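Local coordinates for citrate lyase subunit beta-like protein (Mycobacterium tuberculosis H37Rv, PDB 6CHU) that acts as a magnesium-dependent lyase of the HpcH/HpaI aldolase family, serving in itaconate dissimilation and leucine catabolism, at residues A[17-22]-A[34-39]; A[93-98]-A[114-119]; A[98-103]-A[119-124]; A[185-190]-A[209-214]; A[191-196]-A[215-220]. All blocks are in the same frame, centred on the assembly; numbering follows the deposited sequence.

Contact 1 (A[17-22]-A[34-39])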
# COMPACT_ATOMS: atom_id res chain seq x y z
N GLY A 17 -12.97 23.21 -0.04
CA GLY A 17 -13.61 23.05 1.25
C GLY A 17 -15.02 22.53 1.13
O GLY A 17 -15.95 23.29 0.84
N TRP A 18 -15.19 21.23 1.35
CA TRP A 18 -16.49 20.58 1.31
C TRP A 18 -16.98 20.34 2.73
O TRP A 18 -16.19 20.06 3.64
CB TRP A 18 -16.40 19.25 0.56
CG TRP A 18 -16.16 19.38 -0.91
CD1 TRP A 18 -15.44 20.35 -1.55
CD2 TRP A 18 -16.62 18.48 -1.92
NE1 TRP A 18 -15.43 20.11 -2.92
CE2 TRP A 18 -16.16 18.97 -3.16
CE3 TRP A 18 -17.39 17.32 -1.90
CZ2 TRP A 18 -16.45 18.33 -4.37
CZ3 TRP A 18 -17.68 16.69 -3.11
CH2 TRP A 18 -17.20 17.20 -4.32
N LEU A 19 -18.29 20.45 2.92
CA LEU A 19 -18.85 20.46 4.27
C LEU A 19 -20.08 19.56 4.33
O LEU A 19 -21.06 19.80 3.60
CB LEU A 19 -19.20 21.89 4.69
CG LEU A 19 -19.95 22.05 6.01
CD1 LEU A 19 -19.13 21.48 7.15
CD2 LEU A 19 -20.27 23.51 6.26
N PHE A 20 -20.04 18.55 5.19
CA PHE A 20 -21.24 17.78 5.51
C PHE A 20 -22.25 18.65 6.24
O PHE A 20 -21.90 19.39 7.16
CB PHE A 20 -20.91 16.58 6.39
CG PHE A 20 -20.40 15.38 5.66
CD1 PHE A 20 -21.26 14.59 4.88
CD2 PHE A 20 -19.07 14.99 5.78
CE1 PHE A 20 -20.78 13.47 4.21
CE2 PHE A 20 -18.59 13.88 5.11
CZ PHE A 20 -19.44 13.11 4.33
N CYS A 21 -23.51 18.53 5.84
CA CYS A 21 -24.64 19.12 6.57
C CYS A 21 -25.71 18.04 6.66
O CYS A 21 -26.22 17.59 5.61
CB CYS A 21 -25.16 20.38 5.87
SG CYS A 21 -26.54 21.20 6.69
N PRO A 22 -26.07 17.59 7.86
CA PRO A 22 -27.18 16.62 7.98
C PRO A 22 -28.45 17.15 7.33
O PRO A 22 -28.87 18.28 7.60
CB PRO A 22 -27.34 16.45 9.49
CG PRO A 22 -26.06 16.93 10.08
CD PRO A 22 -25.54 17.99 9.17
N ALA A 34 -23.24 28.99 2.34
CA ALA A 34 -22.45 30.21 2.42
C ALA A 34 -21.06 29.95 3.00
O ALA A 34 -20.11 30.66 2.65
CB ALA A 34 -23.19 31.26 3.25
N ALA A 35 -20.92 28.95 3.87
CA ALA A 35 -19.63 28.69 4.51
C ALA A 35 -18.69 27.87 3.65
O ALA A 35 -17.47 28.00 3.77
CB ALA A 35 -19.84 27.98 5.84
N ALA A 36 -19.22 27.00 2.79
CA ALA A 36 -18.39 26.00 2.14
C ALA A 36 -18.35 26.20 0.63
O ALA A 36 -19.17 26.93 0.05
CB ALA A 36 -18.90 24.59 2.46
N ASP A 37 -17.38 25.55 0.01
CA ASP A 37 -17.30 25.52 -1.44
C ASP A 37 -18.34 24.56 -2.02
O ASP A 37 -19.07 24.90 -2.95
CB ASP A 37 -15.89 25.12 -1.88
CG ASP A 37 -14.86 26.17 -1.50
OD1 ASP A 37 -15.03 27.34 -1.90
OD2 ASP A 37 -13.89 25.82 -0.81
N VAL A 38 -18.45 23.36 -1.45
CA VAL A 38 -19.46 22.38 -1.82
C VAL A 38 -20.09 21.85 -0.54
O VAL A 38 -19.38 21.59 0.43
CB VAL A 38 -18.87 21.23 -2.66
CG1 VAL A 38 -19.91 20.10 -2.88
CG2 VAL A 38 -18.39 21.73 -4.00
N VAL A 39 -21.41 21.69 -0.55
CA VAL A 39 -22.12 21.11 0.59
C VAL A 39 -22.48 19.67 0.26
O VAL A 39 -22.97 19.38 -0.84
CB VAL A 39 -23.38 21.93 0.91
CG1 VAL A 39 -24.22 21.22 1.97
CG2 VAL A 39 -23.01 23.34 1.37

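Contact 2 (A[93-98]-A[114-119]). With EDO (1,2-ethanediol), chain G.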
# COMPACT_ATOMS: atom_id res chain seq x y z
N TYR A 93 -30.58 17.54 -8.01
CA TYR A 93 -29.23 17.06 -7.77
C TYR A 93 -28.87 15.96 -8.75
O TYR A 93 -29.72 15.18 -9.17
CB TYR A 93 -29.09 16.57 -6.33
CG TYR A 93 -29.46 17.64 -5.33
CD1 TYR A 93 -28.79 18.86 -5.32
CD2 TYR A 93 -30.50 17.46 -4.42
CE1 TYR A 93 -29.13 19.86 -4.42
CE2 TYR A 93 -30.85 18.45 -3.52
CZ TYR A 93 -30.17 19.65 -3.53
OH TYR A 93 -30.50 20.65 -2.63
N THR A 94 -27.61 15.95 -9.16
CA THR A 94 -27.09 15.00 -10.13
C THR A 94 -26.01 14.09 -9.58
O THR A 94 -25.70 13.07 -10.21
CB THR A 94 -26.48 15.73 -11.34
OG1 THR A 94 -25.35 16.49 -10.88
CG2 THR A 94 -27.48 16.66 -11.98
N THR A 95 -25.42 14.43 -8.43
CA THR A 95 -24.22 13.77 -7.94
C THR A 95 -24.48 13.25 -6.54
O THR A 95 -24.94 14.00 -5.67
CB THR A 95 -23.03 14.74 -7.97
OG1 THR A 95 -22.84 15.22 -9.30
CG2 THR A 95 -21.74 14.06 -7.49
N VAL A 96 -24.22 11.96 -6.33
CA VAL A 96 -24.40 11.33 -5.03
C VAL A 96 -23.06 10.84 -4.51
O VAL A 96 -22.13 10.52 -5.27
CB VAL A 96 -25.42 10.17 -5.08
CG1 VAL A 96 -26.81 10.69 -5.45
CG2 VAL A 96 -24.96 9.08 -6.05
N MET A 97 -22.97 10.76 -3.19
CA MET A 97 -21.83 10.16 -2.50
C MET A 97 -22.29 8.83 -1.94
O MET A 97 -23.29 8.77 -1.21
CB MET A 97 -21.31 11.08 -1.39
CG MET A 97 -20.15 10.46 -0.60
SD MET A 97 -19.52 11.59 0.67
CE MET A 97 -18.68 12.81 -0.32
N LEU A 98 -21.57 7.76 -2.29
CA LEU A 98 -21.94 6.40 -1.90
C LEU A 98 -21.06 5.95 -0.74
O LEU A 98 -19.86 5.71 -0.95
CB LEU A 98 -21.77 5.45 -3.09
CG LEU A 98 -21.99 3.97 -2.76
CD1 LEU A 98 -23.43 3.68 -2.43
CD2 LEU A 98 -21.49 3.08 -3.91
N ASP A 114 -23.93 10.87 -11.29
CA ASP A 114 -22.50 10.94 -10.99
C ASP A 114 -22.28 10.50 -9.55
O ASP A 114 -23.08 10.81 -8.67
CB ASP A 114 -21.96 12.37 -11.19
CG ASP A 114 -21.80 12.75 -12.67
OD1 ASP A 114 -21.98 11.88 -13.56
OD2 ASP A 114 -21.50 13.93 -12.94
N VAL A 115 -21.18 9.78 -9.30
CA VAL A 115 -20.96 9.13 -8.01
C VAL A 115 -19.60 9.51 -7.45
O VAL A 115 -18.58 9.38 -8.12
CB VAL A 115 -21.07 7.60 -8.13
CG1 VAL A 115 -20.84 6.94 -6.76
CG2 VAL A 115 -22.44 7.21 -8.69
N ILE A 116 -19.59 9.96 -6.19
CA ILE A 116 -18.38 10.03 -5.39
C ILE A 116 -18.39 8.82 -4.48
O ILE A 116 -19.25 8.70 -3.60
CB ILE A 116 -18.31 11.34 -4.59
CG1 ILE A 116 -18.34 12.52 -5.58
CG2 ILE A 116 -17.03 11.38 -3.72
CD1 ILE A 116 -18.44 13.88 -4.94
N ALA A 117 -17.46 7.89 -4.70
CA ALA A 117 -17.39 6.66 -3.92
C ALA A 117 -16.59 6.92 -2.66
O ALA A 117 -15.43 7.36 -2.73
CB ALA A 117 -16.77 5.54 -4.75
N LEU A 118 -17.21 6.67 -1.51
CA LEU A 118 -16.56 6.84 -0.21
C LEU A 118 -16.14 5.44 0.25
O LEU A 118 -16.97 4.63 0.66
CB LEU A 118 -17.51 7.52 0.77
CG LEU A 118 -17.15 7.49 2.26
CD1 LEU A 118 -15.75 8.05 2.51
CD2 LEU A 118 -18.20 8.28 3.07
N VAL A 119 -14.85 5.17 0.14
CA VAL A 119 -14.27 3.89 0.55
C VAL A 119 -13.92 3.97 2.03
O VAL A 119 -13.14 4.83 2.46
CB VAL A 119 -13.03 3.56 -0.30
CG1 VAL A 119 -12.29 2.34 0.28
CG2 VAL A 119 -13.44 3.29 -1.75
C1 EDO G . -32.74 12.97 -9.87
O1 EDO G . -32.34 14.35 -9.76
C2 EDO G . -31.80 12.11 -9.04
O2 EDO G . -32.00 10.74 -9.37
O HOH W 1 -20.84 15.57 -11.08

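Contact 3 (A[98-103]-A[119-124]). With MG (magnesium ion), chain B.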
# COMPACT_ATOMS: atom_id res chain seq x y z
N LEU A 98 -21.57 7.76 -2.29
CA LEU A 98 -21.94 6.40 -1.90
C LEU A 98 -21.06 5.95 -0.74
O LEU A 98 -19.86 5.71 -0.95
CB LEU A 98 -21.77 5.45 -3.09
CG LEU A 98 -21.99 3.97 -2.76
CD1 LEU A 98 -23.43 3.68 -2.43
CD2 LEU A 98 -21.49 3.08 -3.91
N PRO A 99 -21.59 5.80 0.47
CA PRO A 99 -20.77 5.34 1.59
C PRO A 99 -20.59 3.83 1.52
O PRO A 99 -21.36 3.11 0.87
CB PRO A 99 -21.59 5.75 2.81
CG PRO A 99 -23.01 5.55 2.34
CD PRO A 99 -23.01 5.97 0.86
N LYS A 100 -19.57 3.36 2.23
CA LYS A 100 -19.21 1.94 2.24
C LYS A 100 -19.15 1.40 0.81
O LYS A 100 -19.57 0.27 0.53
CB LYS A 100 -20.18 1.11 3.09
CG LYS A 100 -20.00 1.27 4.63
CD LYS A 100 -20.67 2.56 5.16
CE LYS A 100 -20.42 2.73 6.67
NZ LYS A 100 -21.24 3.85 7.24
N ALA A 101 -18.61 2.20 -0.11
CA ALA A 101 -18.53 1.76 -1.50
C ALA A 101 -17.59 0.56 -1.60
O ALA A 101 -16.43 0.63 -1.17
CB ALA A 101 -18.04 2.90 -2.39
N GLU A 102 -18.08 -0.55 -2.17
CA GLU A 102 -17.31 -1.78 -2.14
C GLU A 102 -17.16 -2.50 -3.47
O GLU A 102 -16.45 -3.51 -3.52
CB GLU A 102 -17.90 -2.76 -1.11
CG GLU A 102 -17.64 -2.29 0.32
CD GLU A 102 -18.18 -3.22 1.37
OE1 GLU A 102 -17.52 -3.37 2.42
OE2 GLU A 102 -19.27 -3.81 1.16
N SER A 103 -17.78 -2.02 -4.54
CA SER A 103 -17.62 -2.67 -5.83
C SER A 103 -17.97 -1.71 -6.95
O SER A 103 -18.73 -0.75 -6.75
CB SER A 103 -18.49 -3.93 -5.94
OG SER A 103 -19.85 -3.56 -6.05
N VAL A 119 -14.85 5.17 0.14
CA VAL A 119 -14.27 3.89 0.55
C VAL A 119 -13.92 3.97 2.03
O VAL A 119 -13.14 4.83 2.46
CB VAL A 119 -13.03 3.56 -0.30
CG1 VAL A 119 -12.29 2.34 0.28
CG2 VAL A 119 -13.44 3.29 -1.75
N GLU A 120 -14.52 3.08 2.82
CA GLU A 120 -14.34 3.08 4.27
C GLU A 120 -14.49 1.67 4.83
O GLU A 120 -14.91 1.49 5.98
CB GLU A 120 -15.34 4.06 4.94
CG GLU A 120 -16.78 3.92 4.46
CD GLU A 120 -17.69 5.04 4.92
OE1 GLU A 120 -17.30 5.79 5.86
OE2 GLU A 120 -18.80 5.17 4.34
N THR A 121 -14.19 0.65 4.02
CA THR A 121 -14.15 -0.74 4.44
C THR A 121 -12.99 -1.41 3.73
O THR A 121 -12.49 -0.91 2.72
CB THR A 121 -15.44 -1.51 4.11
OG1 THR A 121 -15.56 -1.64 2.69
CG2 THR A 121 -16.67 -0.78 4.65
N ALA A 122 -12.57 -2.56 4.27
CA ALA A 122 -11.48 -3.32 3.66
C ALA A 122 -11.82 -3.74 2.24
O ALA A 122 -10.96 -3.67 1.35
CB ALA A 122 -11.15 -4.54 4.51
N ARG A 123 -13.05 -4.21 2.00
CA ARG A 123 -13.41 -4.62 0.65
C ARG A 123 -13.31 -3.45 -0.32
O ARG A 123 -12.88 -3.61 -1.47
CB ARG A 123 -14.83 -5.21 0.62
CG ARG A 123 -15.29 -5.61 -0.78
CD ARG A 123 -14.47 -6.79 -1.28
NE ARG A 123 -14.82 -8.00 -0.55
CZ ARG A 123 -15.68 -8.91 -0.99
NH1 ARG A 123 -16.28 -8.76 -2.16
NH2 ARG A 123 -15.94 -9.98 -0.25
N GLY A 124 -13.72 -2.26 0.13
CA GLY A 124 -13.61 -1.09 -0.73
C GLY A 124 -12.17 -0.74 -1.05
O GLY A 124 -11.85 -0.33 -2.16
MG MG B . -18.40 6.76 7.38
O HOH W 2 -20.12 6.50 6.22
O HOH W 3 -16.04 0.90 1.57
O HOH W 4 -16.49 -6.17 -3.91
O HOH W 5 -16.52 6.99 8.46
O HOH W 6 -19.57 7.58 8.95

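Contact 4 (A[185-190]-A[209-214])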
# COMPACT_ATOMS: atom_id res chain seq x y z
N ALA A 185 -10.02 13.52 -5.91
CA ALA A 185 -9.58 12.84 -4.70
C ALA A 185 -9.97 13.67 -3.48
O ALA A 185 -9.55 14.83 -3.37
CB ALA A 185 -8.07 12.60 -4.71
N LEU A 186 -10.75 13.08 -2.58
CA LEU A 186 -11.25 13.77 -1.39
C LEU A 186 -10.63 13.14 -0.14
O LEU A 186 -10.74 11.92 0.06
CB LEU A 186 -12.78 13.69 -1.32
CG LEU A 186 -13.61 14.39 -2.40
CD1 LEU A 186 -13.59 13.61 -3.72
CD2 LEU A 186 -15.03 14.49 -1.90
N ASP A 187 -10.01 13.96 0.70
CA ASP A 187 -9.38 13.46 1.92
C ASP A 187 -10.39 13.38 3.05
O ASP A 187 -11.38 14.13 3.08
CB ASP A 187 -8.20 14.35 2.32
CG ASP A 187 -7.20 13.63 3.22
OD1 ASP A 187 -7.09 12.40 3.16
OD2 ASP A 187 -6.50 14.32 4.00
N ALA A 188 -10.13 12.48 4.00
CA ALA A 188 -11.06 12.15 5.06
C ALA A 188 -11.25 13.30 6.06
O ALA A 188 -10.38 14.17 6.24
CB ALA A 188 -10.59 10.90 5.82
N VAL A 189 -12.39 13.25 6.76
CA VAL A 189 -12.75 14.29 7.71
C VAL A 189 -11.87 14.21 8.95
O VAL A 189 -11.39 13.15 9.34
CB VAL A 189 -14.24 14.18 8.10
CG1 VAL A 189 -15.13 14.41 6.90
CG2 VAL A 189 -14.53 12.84 8.76
N HIS A 190 -11.69 15.36 9.58
CA HIS A 190 -10.95 15.49 10.83
C HIS A 190 -11.99 15.61 11.93
O HIS A 190 -12.55 16.69 12.13
CB HIS A 190 -10.04 16.71 10.77
CG HIS A 190 -8.95 16.71 11.79
ND1 HIS A 190 -7.75 16.06 11.60
CD2 HIS A 190 -8.88 17.29 13.02
CE1 HIS A 190 -6.99 16.24 12.66
NE2 HIS A 190 -7.65 16.97 13.54
N VAL A 209 0.31 16.43 -1.71
CA VAL A 209 0.39 15.21 -2.52
C VAL A 209 -0.68 15.15 -3.60
O VAL A 209 -0.71 14.18 -4.38
CB VAL A 209 0.33 13.94 -1.66
CG1 VAL A 209 1.48 13.93 -0.64
CG2 VAL A 209 -1.04 13.78 -0.96
N GLY A 210 -1.56 16.14 -3.68
CA GLY A 210 -2.49 16.24 -4.78
C GLY A 210 -3.92 15.84 -4.50
O GLY A 210 -4.68 15.62 -5.46
N PHE A 211 -4.33 15.71 -3.24
CA PHE A 211 -5.76 15.67 -2.99
C PHE A 211 -6.38 16.95 -3.53
O PHE A 211 -5.74 18.00 -3.58
CB PHE A 211 -6.06 15.51 -1.49
CG PHE A 211 -6.03 14.07 -1.02
CD1 PHE A 211 -7.15 13.27 -1.15
CD2 PHE A 211 -4.88 13.54 -0.45
CE1 PHE A 211 -7.13 11.94 -0.72
CE2 PHE A 211 -4.85 12.21 -0.01
CZ PHE A 211 -5.98 11.41 -0.14
N ASP A 212 -7.63 16.85 -3.98
CA ASP A 212 -8.34 18.00 -4.53
C ASP A 212 -9.20 18.69 -3.50
O ASP A 212 -9.52 19.88 -3.67
CB ASP A 212 -9.24 17.55 -5.68
CG ASP A 212 -8.45 16.92 -6.79
OD1 ASP A 212 -7.66 17.65 -7.42
OD2 ASP A 212 -8.57 15.69 -7.00
N VAL A 213 -9.58 17.97 -2.45
CA VAL A 213 -10.59 18.39 -1.49
C VAL A 213 -10.22 17.82 -0.13
O VAL A 213 -9.77 16.68 -0.02
CB VAL A 213 -12.00 17.88 -1.91
CG1 VAL A 213 -13.00 18.07 -0.76
CG2 VAL A 213 -12.48 18.57 -3.19
N THR A 214 -10.44 18.61 0.93
CA THR A 214 -10.56 18.06 2.28
C THR A 214 -11.99 18.25 2.74
O THR A 214 -12.50 19.38 2.75
CB THR A 214 -9.58 18.74 3.25
OG1 THR A 214 -8.26 18.28 2.98
CG2 THR A 214 -9.94 18.40 4.70
O HOH W 7 -7.09 16.89 4.86

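Contact 5 (A[191-196]-A[215-220])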
# COMPACT_ATOMS: atom_id res chain seq x y z
N LEU A 191 -12.26 14.51 12.65
CA LEU A 191 -13.37 14.51 13.59
C LEU A 191 -13.13 15.41 14.80
O LEU A 191 -14.09 15.87 15.42
CB LEU A 191 -13.68 13.09 14.07
CG LEU A 191 -14.34 12.18 13.03
CD1 LEU A 191 -14.82 10.92 13.72
CD2 LEU A 191 -15.51 12.85 12.33
N ASP A 192 -11.86 15.67 15.15
CA ASP A 192 -11.54 16.52 16.29
C ASP A 192 -11.64 17.97 15.85
O ASP A 192 -10.65 18.58 15.41
CB ASP A 192 -10.16 16.19 16.85
CG ASP A 192 -9.89 16.86 18.19
OD1 ASP A 192 -10.67 17.74 18.59
OD2 ASP A 192 -8.90 16.50 18.85
N ILE A 193 -12.83 18.55 16.01
CA ILE A 193 -13.15 19.85 15.41
C ILE A 193 -12.24 20.94 15.96
O ILE A 193 -11.74 21.79 15.22
CB ILE A 193 -14.63 20.19 15.64
CG1 ILE A 193 -15.52 19.21 14.88
CG2 ILE A 193 -14.92 21.63 15.25
CD1 ILE A 193 -17.00 19.41 15.16
N LEU A 194 -12.06 20.97 17.28
CA LEU A 194 -11.25 22.02 17.89
C LEU A 194 -9.76 21.83 17.66
O LEU A 194 -8.99 22.75 17.96
CB LEU A 194 -11.54 22.11 19.39
CG LEU A 194 -12.99 22.47 19.76
CD1 LEU A 194 -13.16 22.52 21.27
CD2 LEU A 194 -13.37 23.81 19.14
N ASP A 195 -9.34 20.67 17.14
CA ASP A 195 -7.94 20.41 16.79
C ASP A 195 -7.62 21.07 15.45
O ASP A 195 -7.47 20.43 14.41
CB ASP A 195 -7.67 18.91 16.75
CG ASP A 195 -6.25 18.58 16.34
OD1 ASP A 195 -5.34 19.39 16.64
OD2 ASP A 195 -6.05 17.53 15.69
N VAL A 196 -7.52 22.40 15.49
CA VAL A 196 -7.21 23.16 14.28
C VAL A 196 -5.77 22.92 13.85
O VAL A 196 -5.46 22.86 12.65
CB VAL A 196 -7.50 24.65 14.51
CG1 VAL A 196 -6.95 25.50 13.37
CG2 VAL A 196 -9.00 24.88 14.66
N VAL A 215 -12.66 17.16 3.10
CA VAL A 215 -14.04 17.24 3.54
C VAL A 215 -14.07 17.57 5.03
O VAL A 215 -13.24 17.09 5.81
CB VAL A 215 -14.79 15.93 3.23
CG1 VAL A 215 -16.26 16.06 3.65
CG2 VAL A 215 -14.69 15.64 1.72
N CYS A 216 -15.01 18.44 5.41
CA CYS A 216 -15.14 18.95 6.77
C CYS A 216 -16.49 18.57 7.36
O CYS A 216 -17.47 18.37 6.64
CB CYS A 216 -15.01 20.47 6.79
SG CYS A 216 -13.46 21.07 6.11
N ILE A 217 -16.54 18.49 8.70
CA ILE A 217 -17.78 18.23 9.41
C ILE A 217 -18.23 19.42 10.24
O ILE A 217 -19.29 19.35 10.88
CB ILE A 217 -17.67 16.96 10.28
CG1 ILE A 217 -16.31 16.91 10.95
CG2 ILE A 217 -17.83 15.70 9.42
CD1 ILE A 217 -16.38 17.08 12.38
N HIS A 218 -17.48 20.52 10.24
CA HIS A 218 -17.89 21.73 10.94
C HIS A 218 -17.45 22.94 10.12
O HIS A 218 -16.33 22.93 9.57
CB HIS A 218 -17.29 21.80 12.34
CG HIS A 218 -17.88 22.85 13.22
ND1 HIS A 218 -17.43 24.16 13.23
CD2 HIS A 218 -18.89 22.80 14.13
CE1 HIS A 218 -18.13 24.86 14.10
NE2 HIS A 218 -19.02 24.06 14.66
N PRO A 219 -18.28 23.97 10.00
CA PRO A 219 -17.92 25.10 9.12
C PRO A 219 -16.66 25.83 9.53
O PRO A 219 -16.00 26.44 8.67
CB PRO A 219 -19.16 26.01 9.19
CG PRO A 219 -19.84 25.65 10.46
CD PRO A 219 -19.58 24.18 10.66
N SER A 220 -16.29 25.79 10.82
CA SER A 220 -15.05 26.43 11.26
C SER A 220 -13.82 25.81 10.61
O SER A 220 -12.76 26.44 10.58
CB SER A 220 -14.92 26.33 12.79
OG SER A 220 -14.74 24.98 13.16
O HOH W 8 -12.29 24.38 14.39

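Contact 1 (A[17-22]-A[34-39])
With W18 CG set anti to its carbonyl carbon (chi1 -69°) and V38 CG1 anti to its backbone nitrogen (chi1 172°), the indole and the isopropyl group lie side by side on one face of the sheet and point the same way. Their strands, 17-22 and 38-42, are the first two parallel strands of the TIM barrel, linked by helix 29-35 in a beta-alpha-beta crossover. V38 CB stands 3.5 Å from the centroid of the five-membered ring of W18 and only 4° off its normal, a CH-pi contact over the face. V38 CG2 comes to 3.5 Å from W18 NE1, whereas V38 CG1 is 3.8 Å from W18 CD2.

On the other face, L19 CB meets A36 CB at 3.5 Å, so the first residue past the helix packs on the strand. Backbone bonds fix the parallel register, L19 N donating to V38 O at 2.9 Å. G17 O accepts from D37 N at 2.8 Å and, weakly, from V38 N. The D37 carboxylate has two roles: OD1 is salt-bridged to R226, while OD2 accepts from G17 N at 2.9 Å through its anti lone pair.

Contact 2 (A[93-98]-A[114-119])
D114 OD2 is gripped by two donors, a water at 2.6 Å and the backbone N of H8, a residue of the N-terminal histidine tag. The same water lies 2.7 Å from T95 OG1 and so bridges the side chains of the first residue pair in register between strands 95-98 and 114-119. These are the fourth and fifth parallel strands of the TIM barrel, connected through helix 104-108 as a beta-alpha-beta unit, and their axes run 19° apart. T95 OG1 also touches D114 directly, 3.5 Å from its CB, and shares a hydrogen bond with T94 OG1.

Five backbone bonds join the two segments in the alternating parallel pattern. V96 bonds to the residues on either side of its partner V115: its N donates to D114 O, and its O accepts from I116 N at 2.8 Å and a nearly straight 168°. L98 does the same around A117, with I116 O and L118 N.

Side chains alternate between two faces. V96, L98 and V115 share one, where V96 CG2 meets V115 CG2 at 4.1 Å; V96 also packs on L88 and L98 on Q81, both of helix 79-89. T95, M97 and I116 share the other, which faces the barrel interior. There the M97 chain runs straight out to SD and then bends (chi3 -72°), which carries its terminal methyl to the neighbouring strand. M97 CE thereby meets I116 CG2 at 4.0 Å, while M97 CG, nearer the backbone, lies 4.2 Å from L118 CB.

Contact 3 (A[98-103]-A[119-124])
K100 and E120 pass each other at a slant, the lysine chain lying along one oxygen of the carboxylate rather than pointing its ammonium at it. K100 CD is 3.3 Å from E120 OE2, but K100 NZ is 4.0 Å away, beyond salt-bridge range; NZ is salt-bridged to E44 and D45 and hydrogen-bonded to D146. The direct bond comes from the backbone: K100 N donates at 2.9 Å (152°) to E120 OE2, which accepts through its anti lone pair. E120 CG sits between its backbone N and carbonyl carbon (chi1 48°), with the chain extended beyond it; this carries the carboxylate to where OE2 faces K100 N and OE1 the metal. With OE2 tied to the loop, OE1 is left to bind the magnesium ion at 2.1 Å. K100 NZ also donates to one of the water ligands of the ion, a second-shell link between lysine and metal.

E102 and T121 cross at about a right angle. T121 OG1 donates to E102 OE1 at 2.6 Å, and the same hydroxyl accepts from G124 N at 3.2 Å (158°), the N-cap bond of helix 122-126. A water donates to T121 OG1 and to A101 O and accepts from E120 N, so the cap and the metal-binding residue share one solvent bridge. R123 also crosses E102, with R123 CB 3.7 Å from E102 OE1, before its guanidinium leads away to A180 of the second subunit.

Together the loops after strands 95-98 and 114-119 form part of the magnesium site at the C-terminal mouth of a TIM barrel, to which D146 also contributes a ligand, a site characteristic of HpcH/HpaI aldolases.

Contact 4 (A[185-190]-A[209-214])
A185 N donates to D212 OD2 at 2.8 Å, and two residues on, D187 N donates to V213 O, also at 2.8 Å and almost straight (173°). These bonds tie together strands 184-187 and 213-216, the seventh and eighth of the parallel TIM barrel, which helix 196-209 connects in a beta-alpha-beta crossover. D212 CG stands anti to its carbonyl carbon (chi1 -60°), turning OD2 back to the start of the neighbouring strand, where its anti lone pair takes the A185 proton. The carbonyl of the same alanine is held in return: A185 O accepts from D212 N at 2.9 Å and, weakly, from V213 N.

Farther out, the F211 ring lies beneath D187. D187 CB is 4.0 Å from the ring centroid and 18° off its normal, a CH-pi contact, while D187 OD1 hangs over the rim, 3.6 Å from F211 CZ. That carboxylate, buried beside an aromatic face, is satisfied by other partners: W142 bonds OD1 and R171 forms a salt bridge with OD2. A water also bridges D187 OD2 and T214 OG1, the latter bonded as well to Y229. At the other end of the ring, F211 CD1 packs 3.7 Å from A185 CB.

L186 and V213 occupy the opposite face of the sheet, both touching W18 of strand 17-22. Their side chains run side by side, with L186 CG 3.9 Å from V213 CB.

Contact 5 (A[191-196]-A[215-220])
I193 CG1 comes to 3.4 Å from I217 CD1, a short approach at the centre of a small apolar cluster between two loops at the C-terminal end of the TIM barrel, those following strands 184-187 and 213-216. I193 CD1, at the end of that branch, touches H218 CB at 3.7 Å, and the other branch, CG2, lies over the imidazole face, 4.2 Å from the H218 ring centroid and 28° off the normal, as a CH-pi contact. The chi2 of I217 (112°) lies away from a staggered value, so the exact place of its CD1, and with it that short approach, is doubtful; L191 CD2 lies 4.3 Å from I217 CD1.

Around this core, polar bonds within each loop shape the backbone behind these side chains. A type I turn from D192 to D195 presents I193. H218 ND1 accepts from S220 N at 3.1 Å, a capping bond ahead of helix 221-228. M259 of the second subunit packs on both I193 and I217, placing the cluster at the trimer interface. No direct hydrogen bond joins 191-196 to 215-220; instead one water donates to I193 O at 2.8 Å and sits equally near, 2.8 Å, to S220 OG.

Contacts 1, 2 and 4 each join two neighbouring barrel strands: the first and second, the fourth and fifth, the seventh and eighth. W18 of contact 1 connects them through the interior: its CZ3 is 3.4 Å from I116 CD1 of contact 2, its NE1 3.3 Å from V213 CG2 of contact 4. Contact 5 continues contact 4 along strand 213-216, and the loops are also joined by H190 NE2, 2.7 Å from D195 OD2. The barrel closes between contacts 1 and 5, where W18 O is 2.7 Å from C216 N. Contact 3 extends contact 2 towards the magnesium ion, with A101 N 3.0 Å from L118 O. Contacts 3 and 5 both touch the second subunit.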